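Local atomic coordinates of nadb-ler3 (Gallus gallus, PDB entry 3WXB), a protein that probably reduces carbonyl compounds to alcohols with NADPH or NADH, as a short-chain dehydrogenase/reductase of chicken fatty liver. Residues G41-L46 with Q69-L74; V231-G236 with V245-S250. One frame throughout, in Å; residues are numbered along the deposited sequence.

Interaction 1: G41-L46 with Q69-L74; sequences GFVQHL and QELQKL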
loop_
_atom_site.group_PDB
_atom_site.type_symbol
_atom_site.label_atom_id
_atom_site.label_comp_id
_atom_site.label_asym_id
_atom_site.label_seq_id
_atom_site.Cartn_x
_atom_site.Cartn_y
_atom_site.Cartn_z
ATOM N N GLY A 41 3.971 -23.654 -9.164
ATOM C CA GLY A 41 5.090 -24.146 -8.351
ATOM C C GLY A 41 4.696 -24.530 -6.925
ATOM O O GLY A 41 5.031 -25.619 -6.446
ATOM N N PHE A 42 3.969 -23.653 -6.234
ATOM C CA PHE A 42 3.508 -23.983 -4.908
ATOM C C PHE A 42 2.757 -25.313 -4.892
ATOM O O PHE A 42 3.011 -26.176 -4.010
ATOM C CB PHE A 42 2.621 -22.887 -4.300
ATOM C CG PHE A 42 3.418 -21.825 -3.555
ATOM C CD1 PHE A 42 4.144 -22.174 -2.413
ATOM C CD2 PHE A 42 3.440 -20.501 -3.989
ATOM C CE1 PHE A 42 4.885 -21.219 -1.728
ATOM C CE2 PHE A 42 4.168 -19.519 -3.324
ATOM C CZ PHE A 42 4.909 -19.899 -2.141
ATOM N N VAL A 43 1.856 -25.489 -5.861
ATOM C CA VAL A 43 1.021 -26.724 -5.916
ATOM C C VAL A 43 1.864 -27.975 -6.088
ATOM O O VAL A 43 1.700 -28.942 -5.306
ATOM C CB VAL A 43 -0.146 -26.616 -6.940
ATOM C CG1 VAL A 43 -0.775 -27.999 -7.226
ATOM C CG2 VAL A 43 -1.206 -25.663 -6.330
ATOM N N GLN A 44 2.758 -27.950 -7.064
ATOM C CA GLN A 44 3.652 -29.074 -7.344
ATOM C C GLN A 44 4.556 -29.413 -6.130
ATOM O O GLN A 44 4.808 -30.579 -5.814
ATOM C CB GLN A 44 4.553 -28.735 -8.543
ATOM C CG GLN A 44 3.783 -28.441 -9.889
ATOM C CD GLN A 44 4.672 -27.917 -10.935
ATOM O OE1 GLN A 44 5.600 -27.117 -10.664
ATOM N NE2 GLN A 44 4.430 -28.352 -12.178
ATOM N N HIS A 45 5.100 -28.375 -5.484
ATOM C CA HIS A 45 5.981 -28.593 -4.333
ATOM C C HIS A 45 5.223 -29.074 -3.128
ATOM O O HIS A 45 5.733 -29.961 -2.362
ATOM C CB HIS A 45 6.833 -27.341 -4.040
ATOM C CG HIS A 45 7.986 -27.189 -4.982
ATOM N ND1 HIS A 45 9.301 -27.296 -4.581
ATOM C CD2 HIS A 45 8.020 -26.923 -6.309
ATOM C CE1 HIS A 45 10.100 -27.101 -5.626
ATOM N NE2 HIS A 45 9.341 -26.882 -6.686
ATOM N N LEU A 46 4.013 -28.536 -2.936
ATOM C CA LEU A 46 3.171 -28.997 -1.828
ATOM C C LEU A 46 2.795 -30.461 -2.004
ATOM O O LEU A 46 2.720 -31.215 -1.014
ATOM C CB LEU A 46 1.889 -28.200 -1.700
ATOM C CG LEU A 46 1.709 -26.979 -0.756
ATOM C CD1 LEU A 46 2.815 -26.714 0.290
ATOM C CD2 LEU A 46 1.268 -25.699 -1.494
ATOM N N GLN A 69 -4.720 -26.156 -18.025
ATOM C CA GLN A 69 -4.432 -27.462 -18.576
ATOM C C GLN A 69 -3.467 -28.220 -17.695
ATOM O O GLN A 69 -3.721 -29.382 -17.330
ATOM C CB GLN A 69 -3.777 -27.269 -19.927
ATOM C CG GLN A 69 -4.168 -28.264 -20.951
ATOM C CD GLN A 69 -4.015 -27.677 -22.327
ATOM O OE1 GLN A 69 -4.915 -26.995 -22.817
ATOM N NE2 GLN A 69 -2.861 -27.915 -22.953
ATOM N N GLU A 70 -2.332 -27.597 -17.388
ATOM C CA GLU A 70 -1.331 -28.363 -16.669
ATOM C C GLU A 70 -1.802 -28.706 -15.251
ATOM O O GLU A 70 -1.491 -29.787 -14.728
ATOM C CB GLU A 70 0.044 -27.718 -16.724
ATOM C CG GLU A 70 1.133 -28.749 -16.951
ATOM C CD GLU A 70 2.240 -28.593 -15.920
ATOM O OE1 GLU A 70 2.922 -27.532 -15.938
ATOM O OE2 GLU A 70 2.417 -29.524 -15.076
ATOM N N LEU A 71 -2.638 -27.841 -14.669
ATOM C CA LEU A 71 -3.271 -28.125 -13.361
ATOM C C LEU A 71 -4.198 -29.308 -13.396
ATOM O O LEU A 71 -4.241 -30.091 -12.451
ATOM C CB LEU A 71 -4.113 -26.955 -12.855
ATOM C CG LEU A 71 -3.750 -26.096 -11.647
ATOM C CD1 LEU A 71 -4.968 -25.210 -11.183
ATOM C CD2 LEU A 71 -3.086 -26.875 -10.415
ATOM N N GLN A 72 -5.031 -29.365 -14.434
ATOM C CA GLN A 72 -5.962 -30.469 -14.617
ATOM C C GLN A 72 -5.189 -31.784 -14.772
ATOM O O GLN A 72 -5.631 -32.820 -14.310
ATOM C CB GLN A 72 -6.836 -30.200 -15.853
ATOM C CG GLN A 72 -7.888 -29.109 -15.640
ATOM C CD GLN A 72 -8.923 -29.455 -14.576
ATOM O OE1 GLN A 72 -8.895 -30.530 -13.990
ATOM N NE2 GLN A 72 -9.824 -28.529 -14.306
ATOM N N LYS A 73 -4.035 -31.715 -15.422
ATOM C CA LYS A 73 -3.166 -32.875 -15.595
ATOM C C LYS A 73 -2.797 -33.355 -14.215
ATOM O O LYS A 73 -3.157 -34.462 -13.821
ATOM C CB LYS A 73 -1.902 -32.460 -16.314
ATOM C CG LYS A 73 -1.419 -33.386 -17.377
ATOM C CD LYS A 73 -0.801 -32.559 -18.523
ATOM C CE LYS A 73 -1.875 -32.080 -19.503
ATOM N NZ LYS A 73 -1.419 -30.984 -20.419
ATOM N N LEU A 74 -2.146 -32.473 -13.449
ATOM C CA LEU A 74 -1.769 -32.769 -12.075
ATOM C C LEU A 74 -2.893 -33.391 -11.269
ATOM O O LEU A 74 -2.671 -34.373 -10.530
ATOM C CB LEU A 74 -1.280 -31.503 -11.349
ATOM C CG LEU A 74 0.183 -31.071 -11.434
ATOM C CD1 LEU A 74 0.342 -29.802 -10.575
ATOM C CD2 LEU A 74 1.186 -32.202 -10.988
#
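V43 meets L71 and L74 through one methyl, CG1, and this small apolar cluster carries the inner half of the contact. CG1 of V43 lies 4.0 Å from CD1 of L74 and 4.1 Å from CD2 of L71. It is placed there with CG1 anti to the backbone N (chi1 166°), while the beta carbon itself already heads for the other helix. The side chains of V43 and L74 point against each other and lie alongside, while L71 comes in across V43. With the segment axes 11.5 Å apart, valine's branch at the beta carbon keeps CG1 close to its own helix, and the CD methyls of the longer leucines reach it from the other side.

These are neighbouring helices of a Rossmann fold, 37-47 and 69-77, on one face of the parallel sheet; segments 41-46 and 69-74 run 13° from parallel, a shared direction expected of successive beta-alpha-beta crossovers. Beneath them V43 and L71 both rest on A58 of strand 55-60, and V43 and L74 on L81 of strand 81-85.

Toward solvent the contact turns polar. The aliphatic part of Q44 covers the leucine, with CG 3.8 Å from CD1 of L74, and the chain runs on extended to its amide. There NE2 stands 3.7 Å from OE2 of E70, too long for a hydrogen bond, with the amide and carboxylate planes turned 50° apart. Both residues suit this outer edge by pairing a polar end with an apolar stem: Q44 lays its CG on L74, and E70 packs on L40 of helix 37-47.

Interaction 2: V231-G236 with V245-S250; sequences VKTDMG and VTVDES. With NDP (NADPH dihydro-nicotinamide-adenine-dinucleotide phosphate), chain C.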
loop_
_atom_site.group_PDB
_atom_site.type_symbol
_atom_site.label_atom_id
_atom_site.label_comp_id
_atom_site.label_asym_id
_atom_site.label_seq_id
_atom_site.Cartn_x
_atom_site.Cartn_y
_atom_site.Cartn_z
ATOM N N VAL A 231 11.571 -13.931 -10.412
ATOM C CA VAL A 231 11.286 -15.293 -10.787
ATOM C C VAL A 231 10.992 -15.342 -12.285
ATOM O O VAL A 231 10.326 -14.459 -12.797
ATOM C CB VAL A 231 10.145 -15.942 -9.961
ATOM C CG1 VAL A 231 10.148 -17.512 -10.179
ATOM C CG2 VAL A 231 10.246 -15.620 -8.376
ATOM N N LYS A 232 11.517 -16.383 -12.939
ATOM C CA LYS A 232 11.312 -16.652 -14.368
ATOM C C LYS A 232 9.868 -17.119 -14.639
ATOM O O LYS A 232 9.571 -18.309 -14.640
ATOM C CB LYS A 232 12.428 -17.616 -14.867
ATOM C CG LYS A 232 12.063 -19.167 -15.126
ATOM C CD LYS A 232 11.117 -19.933 -14.071
ATOM C CE LYS A 232 11.286 -21.427 -14.175
ATOM N NZ LYS A 232 12.247 -21.775 -15.346
ATOM N N THR A 233 8.952 -16.153 -14.793
ATOM C CA THR A 233 7.530 -16.435 -14.996
ATOM C C THR A 233 7.097 -15.428 -16.052
ATOM O O THR A 233 7.906 -14.581 -16.442
ATOM C CB THR A 233 6.686 -16.152 -13.757
ATOM O OG1 THR A 233 6.641 -14.724 -13.530
ATOM C CG2 THR A 233 7.204 -16.944 -12.507
ATOM N N ASP A 234 5.831 -15.406 -16.430
ATOM C CA ASP A 234 5.383 -14.365 -17.324
ATOM C C ASP A 234 5.438 -13.017 -16.652
ATOM O O ASP A 234 5.660 -12.067 -17.333
ATOM C CB ASP A 234 3.983 -14.595 -17.852
ATOM C CG ASP A 234 3.821 -15.917 -18.493
ATOM O OD1 ASP A 234 3.002 -16.688 -18.001
ATOM O OD2 ASP A 234 4.512 -16.199 -19.467
ATOM N N MET A 235 5.211 -12.925 -15.339
ATOM C CA MET A 235 5.301 -11.599 -14.707
ATOM C C MET A 235 6.717 -11.138 -14.586
ATOM O O MET A 235 7.034 -9.971 -14.832
ATOM C CB MET A 235 4.626 -11.520 -13.350
ATOM C CG MET A 235 4.717 -10.101 -12.794
ATOM S SD MET A 235 4.174 -9.924 -11.091
ATOM C CE MET A 235 2.463 -10.376 -11.229
ATOM N N GLY A 236 7.611 -12.048 -14.228
ATOM C CA GLY A 236 9.006 -11.636 -14.087
ATOM C C GLY A 236 9.698 -11.338 -15.415
ATOM O O GLY A 236 10.710 -10.661 -15.436
ATOM N N VAL A 245 15.806 -16.394 -10.301
ATOM C CA VAL A 245 15.606 -17.749 -9.879
ATOM C C VAL A 245 14.520 -18.364 -10.718
ATOM O O VAL A 245 13.720 -17.642 -11.359
ATOM C CB VAL A 245 15.309 -17.821 -8.379
ATOM C CG1 VAL A 245 16.553 -17.351 -7.629
ATOM C CG2 VAL A 245 14.109 -16.963 -8.026
ATOM N N THR A 246 14.539 -19.695 -10.760
ATOM C CA THR A 246 13.478 -20.475 -11.368
ATOM C C THR A 246 12.359 -20.588 -10.328
ATOM O O THR A 246 12.572 -20.337 -9.149
ATOM C CB THR A 246 14.012 -21.916 -11.755
ATOM O OG1 THR A 246 14.411 -22.590 -10.559
ATOM C CG2 THR A 246 15.246 -21.843 -12.776
ATOM N N VAL A 247 11.174 -20.970 -10.784
ATOM C CA VAL A 247 10.032 -21.217 -9.959
ATOM C C VAL A 247 10.383 -22.293 -8.937
ATOM O O VAL A 247 9.976 -22.196 -7.749
ATOM C CB VAL A 247 8.848 -21.683 -10.851
ATOM C CG1 VAL A 247 7.794 -22.376 -10.052
ATOM C CG2 VAL A 247 8.249 -20.472 -11.625
ATOM N N ASP A 248 11.157 -23.301 -9.365
ATOM C CA ASP A 248 11.501 -24.395 -8.442
ATOM C C ASP A 248 12.376 -23.889 -7.309
ATOM O O ASP A 248 12.172 -24.251 -6.140
ATOM C CB ASP A 248 12.156 -25.593 -9.153
ATOM C CG ASP A 248 11.124 -26.432 -9.929
ATOM O OD1 ASP A 248 10.001 -26.663 -9.420
ATOM O OD2 ASP A 248 11.446 -26.857 -11.042
ATOM N N GLU A 249 13.324 -23.031 -7.659
ATOM C CA GLU A 249 14.258 -22.460 -6.674
ATOM C C GLU A 249 13.517 -21.519 -5.723
ATOM O O GLU A 249 13.703 -21.545 -4.505
ATOM C CB GLU A 249 15.353 -21.681 -7.396
ATOM C CG GLU A 249 16.442 -22.553 -8.099
ATOM C CD GLU A 249 17.343 -21.739 -9.017
ATOM O OE1 GLU A 249 16.960 -20.631 -9.488
ATOM O OE2 GLU A 249 18.464 -22.206 -9.294
ATOM N N SER A 250 12.648 -20.677 -6.305
ATOM C CA SER A 250 11.909 -19.682 -5.529
ATOM C C SER A 250 10.959 -20.433 -4.606
ATOM O O SER A 250 10.953 -20.193 -3.405
ATOM C CB SER A 250 11.136 -18.715 -6.471
ATOM O OG SER A 250 10.101 -18.055 -5.736
HETATM P PA NDP C . 2.104 -14.729 -13.238
HETATM O O1A NDP C . 1.716 -13.502 -13.996
HETATM O O2A NDP C . 2.942 -15.648 -13.896
HETATM O O5B NDP C . 0.907 -15.484 -12.756
HETATM C C5B NDP C . -0.224 -14.726 -12.240
HETATM C C4B NDP C . -1.168 -15.699 -11.625
HETATM O O4B NDP C . -2.238 -14.974 -10.802
HETATM C C3B NDP C . -1.973 -16.506 -12.672
HETATM O O3B NDP C . -2.370 -17.761 -11.977
HETATM C C2B NDP C . -3.226 -15.630 -12.849
HETATM O O2B NDP C . -4.363 -16.332 -13.396
HETATM C C1B NDP C . -3.524 -15.232 -11.377
HETATM N N9A NDP C . -4.421 -13.956 -11.347
HETATM C C8A NDP C . -4.172 -12.694 -11.776
HETATM N N7A NDP C . -5.275 -11.950 -11.561
HETATM C C5A NDP C . -6.240 -12.752 -11.140
HETATM C C6A NDP C . -7.518 -12.521 -10.794
HETATM N N6A NDP C . -8.015 -11.278 -10.924
HETATM N N1A NDP C . -8.278 -13.520 -10.314
HETATM C C2A NDP C . -7.747 -14.772 -10.133
HETATM N N3A NDP C . -6.432 -14.999 -10.517
HETATM C C4A NDP C . -5.704 -13.981 -10.966
HETATM O O3 NDP C . 2.770 -14.105 -11.873
HETATM P PN NDP C . 3.880 -14.863 -10.977
HETATM O O1N NDP C . 5.190 -14.388 -11.407
HETATM O O2N NDP C . 3.581 -16.303 -10.863
HETATM O O5D NDP C . 3.529 -14.086 -9.586
HETATM C C5D NDP C . 2.784 -14.654 -8.490
HETATM C C4D NDP C . 2.942 -13.720 -7.280
HETATM O O4D NDP C . 4.323 -13.521 -7.023
HETATM C C3D NDP C . 2.381 -12.319 -7.658
HETATM O O3D NDP C . 1.692 -11.870 -6.496
HETATM C C2D NDP C . 3.564 -11.483 -7.929
HETATM O O2D NDP C . 3.318 -10.104 -7.658
HETATM C C1D NDP C . 4.584 -12.070 -6.983
HETATM N N1N NDP C . 5.970 -11.754 -7.416
HETATM C C2N NDP C . 6.516 -12.219 -8.622
HETATM C C3N NDP C . 7.829 -11.892 -8.975
HETATM C C7N NDP C . 8.441 -12.380 -10.145
HETATM O O7N NDP C . 9.591 -12.027 -10.414
HETATM N N7N NDP C . 7.765 -13.330 -10.864
HETATM C C4N NDP C . 8.593 -11.047 -8.143
HETATM C C5N NDP C . 8.080 -10.551 -6.938
HETATM C C6N NDP C . 6.762 -10.869 -6.568
HETATM P P2B NDP C . -4.638 -16.323 -15.026
HETATM O O1X NDP C . -6.086 -16.564 -14.939
HETATM O O2X NDP C . -3.732 -17.386 -15.487
HETATM O O3X NDP C . -4.284 -14.944 -15.455
#
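The cofactor-binding loop after strand 222-227 packs here against the start of helix 247-260. V231 and V245 form a single backbone bridge, in which K232 N donates to V245 O at 3.0 Å. V231 spreads its two methyls over the helix start: CG1 touches V247 CG2 at 3.8 Å, and CG2 reaches S250, whose hydroxyl is bonded to the carbonyl of P228. The bent chain of K232 lays its aliphatic CD and CE over T246 and the N of V247, with CE 3.4 Å from that nitrogen. T246 is the N-cap, and with E249 it forms a capping box: T246 OG1 accepts from E249 N, and E249 OE1 accepts from T246 N.

The same loop also holds NADPH. V231 N donates to the carboxamide O7N at 2.7 Å, and N7N returns a weak bond to V231 O. A first torsion of 69° lets T233 OG1 do two jobs, donating to phosphate oxygen O1N at 2.6 Å and accepting from G236 N in an ST motif. Threonine's hydroxyl can donate and accept at once, and its methyl CG2 has a third role, packing on V247 CG2. Such backbone pairing with the carboxamide, beside a threonine on the phosphate, is typical of the SDR nicotinamide site.

Overall arrangement
Interactions 1 and 2 have centres 15 Å apart and meet directly through helices 37-47 and 247-260. H45 NE2 on the first lies 2.8 Å from D248 OD1 on the second, a probable hydrogen bond, and G41 CA packs 3.7 Å from V247 CG1; glycine brings the backbone itself close to the valine. Helix 37-47 thus lies between helices 69-77 and 247-260. Its beginning also serves the cofactor: I38, an NADPH-binding residue, touches V231 and T233. Interaction 2 holds the nicotinamide and phosphate directly, whereas interaction 1 is set back, with the side chain of L71 about 8 Å from NADPH at nearest atoms.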